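Side-chain contact in glutaredoxin-like protein NrdH (Escherichia coli, PDB 1H75), which probably carries electrons to the NrdEF ribonucleotide reductase system through a redox-active pair of cysteines: residues H15-A20 with P52-G57. Numbering follows the deposited sequence.
Sequences HATKRA and PVVIAG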
loop_
_atom_site.group_PDB
_atom_site.type_symbol
_atom_site.label_atom_id
_atom_site.label_comp_id
_atom_site.label_asym_id
_atom_site.label_seq_id
_atom_site.Cartn_x
_atom_site.Cartn_y
_atom_site.Cartn_z
ATOM N N HIS A 15 -7.974 -0.804 4.542
ATOM C CA HIS A 15 -9.233 -0.707 3.805
ATOM C C HIS A 15 -9.423 0.711 3.269
ATOM O O HIS A 15 -9.833 0.897 2.113
ATOM C CB HIS A 15 -10.410 -1.104 4.712
ATOM C CG HIS A 15 -11.738 -1.092 4.020
ATOM N ND1 HIS A 15 -12.506 0.047 3.897
ATOM C CD2 HIS A 15 -12.419 -2.076 3.385
ATOM C CE1 HIS A 15 -13.603 -0.237 3.216
ATOM N NE2 HIS A 15 -13.574 -1.517 2.893
ATOM N N ALA A 16 -9.101 1.714 4.089
ATOM C CA ALA A 16 -9.237 3.105 3.658
ATOM C C ALA A 16 -8.371 3.347 2.417
ATOM O O ALA A 16 -8.776 4.024 1.464
ATOM C CB ALA A 16 -8.815 4.047 4.773
ATOM N N THR A 17 -7.171 2.786 2.433
ATOM C CA THR A 17 -6.252 2.953 1.309
ATOM C C THR A 17 -6.775 2.318 0.020
ATOM O O THR A 17 -6.705 2.929 -1.054
ATOM C CB THR A 17 -4.871 2.363 1.679
ATOM O OG1 THR A 17 -4.329 3.116 2.776
ATOM C CG2 THR A 17 -3.915 2.417 0.476
ATOM N N LYS A 18 -7.294 1.097 0.118
ATOM C CA LYS A 18 -7.836 0.381 -1.032
ATOM C C LYS A 18 -8.997 1.180 -1.630
ATOM O O LYS A 18 -9.059 1.410 -2.839
ATOM C CB LYS A 18 -8.316 -1.014 -0.602
ATOM C CG LYS A 18 -9.119 -1.775 -1.647
ATOM C CD LYS A 18 -9.527 -3.151 -1.108
ATOM C CE LYS A 18 -10.506 -3.863 -2.034
ATOM N NZ LYS A 18 -10.843 -5.223 -1.519
ATOM N N ARG A 19 -9.910 1.594 -0.767
ATOM C CA ARG A 19 -11.071 2.376 -1.173
ATOM C C ARG A 19 -10.647 3.686 -1.848
ATOM O O ARG A 19 -11.237 4.098 -2.849
ATOM C CB ARG A 19 -11.935 2.695 0.050
ATOM C CG ARG A 19 -13.149 3.581 -0.234
ATOM C CD ARG A 19 -14.309 2.797 -0.839
ATOM N NE ARG A 19 -13.980 2.218 -2.137
ATOM C CZ ARG A 19 -14.860 1.602 -2.923
ATOM N NH1 ARG A 19 -16.129 1.491 -2.539
ATOM N NH2 ARG A 19 -14.474 1.084 -4.083
ATOM N N ALA A 20 -9.634 4.341 -1.292
ATOM C CA ALA A 20 -9.154 5.607 -1.847
ATOM C C ALA A 20 -8.599 5.391 -3.248
ATOM O O ALA A 20 -8.819 6.215 -4.158
ATOM C CB ALA A 20 -8.081 6.203 -0.945
ATOM N N PRO A 52 -1.201 -0.139 6.158
ATOM C CA PRO A 52 -0.605 -0.872 5.043
ATOM C C PRO A 52 0.738 -0.259 4.650
ATOM O O PRO A 52 1.133 0.783 5.159
ATOM C CB PRO A 52 -1.613 -0.638 3.922
ATOM C CG PRO A 52 -2.021 0.810 4.198
ATOM C CD PRO A 52 -2.253 0.786 5.688
ATOM N N VAL A 53 1.434 -0.931 3.748
ATOM C CA VAL A 53 2.634 -0.359 3.177
ATOM C C VAL A 53 2.322 -0.286 1.687
ATOM O O VAL A 53 1.875 -1.268 1.079
ATOM C CB VAL A 53 3.902 -1.200 3.411
ATOM C CG1 VAL A 53 5.049 -0.644 2.557
ATOM C CG2 VAL A 53 4.303 -1.119 4.876
ATOM N N VAL A 54 2.518 0.885 1.096
ATOM C CA VAL A 54 2.280 1.046 -0.327
ATOM C C VAL A 54 3.600 1.283 -1.012
ATOM O O VAL A 54 4.394 2.128 -0.570
ATOM C CB VAL A 54 1.367 2.262 -0.645
ATOM C CG1 VAL A 54 1.268 2.443 -2.156
ATOM C CG2 VAL A 54 -0.002 2.072 -0.028
ATOM N N ILE A 55 3.860 0.513 -2.062
ATOM C CA ILE A 55 5.093 0.670 -2.839
ATOM C C ILE A 55 4.652 0.946 -4.270
ATOM O O ILE A 55 3.888 0.172 -4.861
ATOM C CB ILE A 55 5.983 -0.620 -2.834
ATOM C CG1 ILE A 55 6.397 -0.999 -1.417
ATOM C CG2 ILE A 55 7.210 -0.410 -3.725
ATOM C CD1 ILE A 55 7.086 0.093 -0.624
ATOM N N ALA A 56 5.133 2.047 -4.833
ATOM C CA ALA A 56 4.753 2.417 -6.183
ATOM C C ALA A 56 5.886 3.222 -6.807
ATOM O O ALA A 56 6.127 4.369 -6.445
ATOM C CB ALA A 56 3.467 3.237 -6.136
ATOM N N GLY A 57 6.595 2.611 -7.748
ATOM C CA GLY A 57 7.709 3.321 -8.342
ATOM C C GLY A 57 8.727 3.642 -7.259
ATOM O O GLY A 57 9.133 2.751 -6.518
#
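Thr17 of helix 12-23 meets Pro52 and Val54 with the two branches of its side chain. The hydroxyl branch comes up to the CG corner of the Pro52 ring, with Thr17 OG1 3.6 Å from Pro52 CG. This is a van der Waals contact, since a ring carbon offers the oxygen no classical donor. The polar need of OG1 is met within the helix by a hydrogen bond to Gln13 O, one turn back. The methyl branch serves the strand: Thr17 CG2 and Val54 CG2 meet tip to tip at 4.0 Å. CG2 stands anti to the backbone N of Thr17 (OG1 at chi1 -64°), which sends the methyl to Val54 while the hydroxyl stays beside its own backbone N and within reach of Gln13 O. All three residues are buried, and Ile5 of the neighbouring inner strand 3-7 touches both Thr17 and Pro52. Pro52 follows a cis peptide bond and also touches Cys14, the second cysteine of the CxxC pair at the start of the helix. A cis-proline just before a sheet strand, packed against the CxxC helix, is a hallmark of the thioredoxin fold shared by glutaredoxins.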